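Long-range contact in serine protease pet (Escherichia coli, PDB 4OM9), which probably cleaves host proteins such as alpha-fodrin as the secreted serine protease passenger domain of an autotransporter enterotoxin: residues W9-G21 with T165-H177. Residues are numbered along the deposited sequence; the frame is centred on the assembly and turned at random.
Sequences WARDYLDLAQNKG and TYQADLLSASLFH
Gln-18 NE2 is gripped by two backbone carbonyls: Asp-169 O at 2.7 Å and Leu-171 O at 2.8 Å. Both carbonyls belong to the type I beta turn Ala-168 to Leu-171, which leads into strand 172-177 of the chymotrypsin-like (clan PA) protease domain. The two bonds differ in shape. Toward Leu-171 O the N-H is nearly straight (175°) and meets a lone pair, with the oxygen lying in the amide plane of Gln-18; toward Asp-169 O it is more bent, and NE2 sits above that carbonyl's plane. With both N-H groups used, rotation of the amide is fixed. Gln-18 is the first residue past helix 10-17, and its chain, extended beyond CG, carries the amide back to the turn.

The helix itself lies across the strand at 90°, the axes of helix 10-17 and strand segment 172-177 approaching to 5.5 Å. Ala-17 sits at the crossing: its CB lies 3.2 Å from Leu-171 O and packs on Ala-173 CB. Its neighbour Leu-16 sets CG against the same methyl of Ala-173, 3.5 Å from CB; chi1 of 176° swings CG away from the backbone N to make this contact, which CD2 shares. On the other flank Leu-14 CD1 reaches Ser-172 CB. On the adjacent strand 143-151, Val-150 touches both Ala-17 and Leu-171. Tyr-13 turns its ring edge to the strand, CD1 3.5 Å from Ala-173 O, and its hydroxyl hydrogen-bonds with Thr-200 N and Asp-4 O.

Tyr-13 O closes the junction: besides the helical bond from Ala-17 N, it accepts Ala-173 N at 3.2 Å, the two donors arriving on opposite faces of its carbonyl plane.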
loop_
_atom_site.group_PDB
_atom_site.type_symbol
_atom_site.label_atom_id
_atom_site.label_comp_id
_atom_site.label_asym_id
_atom_site.label_seq_id
_atom_site.Cartn_x
_atom_site.Cartn_y
_atom_site.Cartn_z
ATOM N N TRP A 9 -2.818 13.535 22.873
ATOM C CA TRP A 9 -3.298 12.213 23.261
ATOM C C TRP A 9 -2.188 11.385 23.903
ATOM O O TRP A 9 -1.008 11.510 23.555
ATOM C CB TRP A 9 -3.856 11.462 22.065
ATOM C CG TRP A 9 -5.268 11.727 21.804
ATOM C CD1 TRP A 9 -6.320 10.911 22.092
ATOM C CD2 TRP A 9 -5.815 12.885 21.174
ATOM N NE1 TRP A 9 -7.488 11.495 21.689
ATOM C CE2 TRP A 9 -7.205 12.707 21.111
ATOM C CE3 TRP A 9 -5.258 14.061 20.655
ATOM C CZ2 TRP A 9 -8.057 13.656 20.551
ATOM C CZ3 TRP A 9 -6.097 15.002 20.097
ATOM C CH2 TRP A 9 -7.484 14.799 20.054
ATOM N N ALA A 10 -2.586 10.531 24.834
ATOM C CA ALA A 10 -1.656 9.703 25.568
ATOM C C ALA A 10 -0.837 8.840 24.598
ATOM O O ALA A 10 0.371 8.679 24.755
ATOM C CB ALA A 10 -2.418 8.841 26.576
ATOM N N ARG A 11 -1.511 8.335 23.570
ATOM C CA ARG A 11 -0.922 7.416 22.604
ATOM C C ARG A 11 0.126 8.134 21.750
ATOM O O ARG A 11 1.026 7.502 21.161
ATOM C CB ARG A 11 -2.037 6.810 21.739
ATOM C CG ARG A 11 -1.596 6.093 20.488
ATOM C CD ARG A 11 -2.784 5.455 19.803
ATOM N NE ARG A 11 -3.080 6.098 18.532
ATOM C CZ ARG A 11 -3.940 5.614 17.640
ATOM N NH1 ARG A 11 -4.577 4.478 17.885
ATOM N NH2 ARG A 11 -4.152 6.252 16.499
ATOM N N ASP A 12 0.025 9.462 21.708
ATOM C CA ASP A 12 0.945 10.259 20.905
ATOM C C ASP A 12 2.401 10.181 21.392
ATOM O O ASP A 12 3.327 10.090 20.580
ATOM C CB ASP A 12 0.484 11.717 20.872
ATOM C CG ASP A 12 -0.788 11.903 20.066
ATOM O OD1 ASP A 12 -1.051 11.058 19.182
ATOM O OD2 ASP A 12 -1.514 12.901 20.297
ATOM N N TYR A 13 2.604 10.225 22.707
ATOM C CA TYR A 13 3.945 10.096 23.252
ATOM C C TYR A 13 4.540 8.732 22.931
ATOM O O TYR A 13 5.733 8.612 22.681
ATOM C CB TYR A 13 3.944 10.313 24.767
ATOM C CG TYR A 13 3.584 11.712 25.209
ATOM C CD1 TYR A 13 4.558 12.702 25.306
ATOM C CD2 TYR A 13 2.270 12.043 25.541
ATOM C CE1 TYR A 13 4.237 13.995 25.718
ATOM C CE2 TYR A 13 1.933 13.327 25.946
ATOM C CZ TYR A 13 2.923 14.300 26.041
ATOM O OH TYR A 13 2.596 15.577 26.445
ATOM N N LEU A 14 3.693 7.714 22.947
ATOM C CA LEU A 14 4.090 6.330 22.685
ATOM C C LEU A 14 4.402 6.101 21.215
ATOM O O LEU A 14 5.385 5.447 20.879
ATOM C CB LEU A 14 2.982 5.389 23.121
ATOM C CG LEU A 14 2.903 4.922 24.572
ATOM C CD1 LEU A 14 3.358 5.959 25.531
ATOM C CD2 LEU A 14 1.497 4.503 24.910
ATOM N N ASP A 15 3.550 6.642 20.341
ATOM C CA ASP A 15 3.750 6.531 18.895
ATOM C C ASP A 15 5.125 7.079 18.511
ATOM O O ASP A 15 5.825 6.495 17.682
ATOM C CB ASP A 15 2.659 7.288 18.112
ATOM C CG ASP A 15 1.463 6.409 17.722
ATOM O OD1 ASP A 15 1.505 5.184 17.922
ATOM O OD2 ASP A 15 0.457 6.972 17.208
ATOM N N LEU A 16 5.495 8.204 19.117
ATOM C CA LEU A 16 6.755 8.858 18.793
ATOM C C LEU A 16 7.942 8.008 19.238
ATOM O O LEU A 16 8.910 7.872 18.501
ATOM C CB LEU A 16 6.833 10.246 19.436
ATOM C CG LEU A 16 8.125 11.052 19.279
ATOM C CD1 LEU A 16 8.578 11.146 17.832
ATOM C CD2 LEU A 16 7.940 12.444 19.859
ATOM N N ALA A 17 7.862 7.450 20.443
ATOM C CA ALA A 17 8.990 6.709 20.998
ATOM C C ALA A 17 9.168 5.402 20.246
ATOM O O ALA A 17 10.269 4.898 20.134
ATOM C CB ALA A 17 8.799 6.436 22.495
ATOM N N GLN A 18 8.079 4.866 19.707
ATOM C CA GLN A 18 8.133 3.527 19.159
ATOM C C GLN A 18 8.078 3.577 17.642
ATOM O O GLN A 18 7.903 2.545 16.983
ATOM C CB GLN A 18 7.001 2.688 19.765
ATOM C CG GLN A 18 7.080 2.698 21.304
ATOM C CD GLN A 18 5.899 2.046 21.968
ATOM O OE1 GLN A 18 5.320 1.089 21.436
ATOM N NE2 GLN A 18 5.528 2.551 23.146
ATOM N N ASN A 19 8.255 4.787 17.100
ATOM C CA ASN A 19 8.244 5.005 15.654
ATOM C C ASN A 19 6.997 4.402 14.980
ATOM O O ASN A 19 7.078 3.723 13.951
ATOM C CB ASN A 19 9.515 4.438 15.017
ATOM C CG ASN A 19 10.745 5.278 15.319
ATOM O OD1 ASN A 19 11.749 4.765 15.809
ATOM N ND2 ASN A 19 10.679 6.563 15.022
ATOM N N LYS A 20 5.848 4.682 15.581
ATOM C CA LYS A 20 4.556 4.234 15.099
ATOM C C LYS A 20 3.731 5.406 14.561
ATOM O O LYS A 20 4.023 6.563 14.849
ATOM C CB LYS A 20 3.807 3.527 16.232
ATOM C CG LYS A 20 4.507 2.272 16.769
ATOM C CD LYS A 20 4.258 1.100 15.844
ATOM C CE LYS A 20 5.057 -0.119 16.265
ATOM N NZ LYS A 20 5.020 -1.157 15.197
ATOM N N GLY A 21 2.703 5.096 13.771
ATOM C CA GLY A 21 1.774 6.099 13.270
ATOM C C GLY A 21 2.404 7.114 12.343
ATOM O O GLY A 21 2.936 6.735 11.301
ATOM N N THR A 165 6.537 0.449 35.492
ATOM C CA THR A 165 7.890 0.865 35.145
ATOM C C THR A 165 8.538 -0.193 34.259
ATOM O O THR A 165 8.261 -1.387 34.405
ATOM C CB THR A 165 8.755 1.117 36.399
ATOM O OG1 THR A 165 7.966 1.755 37.402
ATOM C CG2 THR A 165 9.910 2.030 36.063
ATOM N N TYR A 166 9.363 0.261 33.316
ATOM C CA TYR A 166 10.128 -0.616 32.431
ATOM C C TYR A 166 9.269 -1.489 31.491
ATOM O O TYR A 166 9.755 -2.496 30.967
ATOM C CB TYR A 166 11.069 -1.509 33.261
ATOM C CG TYR A 166 12.089 -0.708 34.054
ATOM C CD1 TYR A 166 12.798 0.337 33.456
ATOM C CD2 TYR A 166 12.320 -0.971 35.399
ATOM C CE1 TYR A 166 13.720 1.075 34.162
ATOM C CE2 TYR A 166 13.249 -0.229 36.122
ATOM C CZ TYR A 166 13.946 0.790 35.497
ATOM O OH TYR A 166 14.861 1.537 36.216
ATOM N N GLN A 167 8.015 -1.087 31.271
ATOM C CA GLN A 167 7.153 -1.681 30.234
ATOM C C GLN A 167 7.506 -1.197 28.827
ATOM O O GLN A 167 7.481 -0.005 28.544
ATOM C CB GLN A 167 5.678 -1.364 30.506
ATOM C CG GLN A 167 5.130 -2.002 31.762
ATOM C CD GLN A 167 5.323 -3.517 31.781
ATOM O OE1 GLN A 167 4.752 -4.247 30.954
ATOM N NE2 GLN A 167 6.136 -3.993 32.723
ATOM N N ALA A 168 7.805 -2.138 27.947
ATOM C CA ALA A 168 8.159 -1.843 26.563
ATOM C C ALA A 168 6.996 -1.192 25.807
ATOM O O ALA A 168 7.204 -0.259 25.014
ATOM C CB ALA A 168 8.624 -3.146 25.847
ATOM N N ASP A 169 5.776 -1.681 26.041
ATOM C CA ASP A 169 4.587 -1.058 25.445
ATOM C C ASP A 169 4.514 0.449 25.779
ATOM O O ASP A 169 4.048 1.267 24.984
ATOM C CB ASP A 169 3.311 -1.740 25.938
ATOM C CG ASP A 169 3.208 -3.197 25.522
ATOM O OD1 ASP A 169 3.695 -3.566 24.433
ATOM O OD2 ASP A 169 2.626 -3.976 26.304
ATOM N N LEU A 170 4.967 0.812 26.970
ATOM C CA LEU A 170 4.820 2.189 27.440
ATOM C C LEU A 170 6.031 3.057 27.133
ATOM O O LEU A 170 6.145 4.173 27.631
ATOM C CB LEU A 170 4.543 2.195 28.935
ATOM C CG LEU A 170 3.238 1.497 29.281
ATOM C CD1 LEU A 170 3.070 1.422 30.784
ATOM C CD2 LEU A 170 2.081 2.271 28.638
ATOM N N LEU A 171 6.947 2.546 26.326
ATOM C CA LEU A 171 8.082 3.350 25.904
ATOM C C LEU A 171 7.589 4.695 25.366
ATOM O O LEU A 171 6.854 4.748 24.385
ATOM C CB LEU A 171 8.920 2.610 24.853
ATOM C CG LEU A 171 10.274 3.257 24.563
ATOM C CD1 LEU A 171 11.305 2.967 25.682
ATOM C CD2 LEU A 171 10.784 2.845 23.207
ATOM N N SER A 172 7.996 5.781 26.009
ATOM C CA SER A 172 7.455 7.108 25.692
ATOM C C SER A 172 8.527 8.187 25.413
ATOM O O SER A 172 9.625 8.150 25.951
ATOM C CB SER A 172 6.533 7.569 26.823
ATOM O OG SER A 172 7.232 7.680 28.044
ATOM N N ALA A 173 8.189 9.161 24.577
ATOM C CA ALA A 173 9.181 10.095 24.077
ATOM C C ALA A 173 9.066 11.468 24.717
ATOM O O ALA A 173 7.971 11.931 25.013
ATOM C CB ALA A 173 9.058 10.224 22.601
ATOM N N SER A 174 10.208 12.120 24.911
ATOM C CA SER A 174 10.238 13.497 25.406
ATOM C C SER A 174 10.866 14.373 24.358
ATOM O O SER A 174 11.802 13.956 23.681
ATOM C CB SER A 174 11.016 13.611 26.706
ATOM O OG SER A 174 10.449 12.789 27.712
ATOM N N LEU A 175 10.322 15.572 24.197
ATOM C CA LEU A 175 10.911 16.566 23.318
ATOM C C LEU A 175 11.473 17.660 24.208
ATOM O O LEU A 175 10.826 18.042 25.188
ATOM C CB LEU A 175 9.883 17.131 22.348
ATOM C CG LEU A 175 10.303 18.392 21.590
ATOM C CD1 LEU A 175 11.200 18.004 20.445
ATOM C CD2 LEU A 175 9.081 19.209 21.094
ATOM N N PHE A 176 12.655 18.178 23.886
ATOM C CA PHE A 176 13.293 19.141 24.788
ATOM C C PHE A 176 14.121 20.210 24.080
ATOM O O PHE A 176 14.496 20.061 22.918
ATOM C CB PHE A 176 14.176 18.388 25.799
ATOM C CG PHE A 176 15.324 17.649 25.169
ATOM C CD1 PHE A 176 16.449 18.332 24.707
ATOM C CD2 PHE A 176 15.281 16.273 25.037
ATOM C CE1 PHE A 176 17.472 17.660 24.104
ATOM C CE2 PHE A 176 16.321 15.593 24.440
ATOM C CZ PHE A 176 17.417 16.286 23.975
ATOM N N HIS A 177 14.440 21.269 24.812
ATOM C CA HIS A 177 15.449 22.235 24.384
ATOM C C HIS A 177 16.563 22.290 25.424
ATOM O O HIS A 177 16.293 22.208 26.617
ATOM C CB HIS A 177 14.831 23.624 24.185
ATOM C CG HIS A 177 13.969 24.076 25.328
ATOM N ND1 HIS A 177 12.651 23.696 25.460
ATOM C CD2 HIS A 177 14.238 24.894 26.376
ATOM C CE1 HIS A 177 12.142 24.253 26.553
ATOM N NE2 HIS A 177 13.083 24.979 27.123
HETATM O O HOH W 1 7.734 -1.329 21.864
#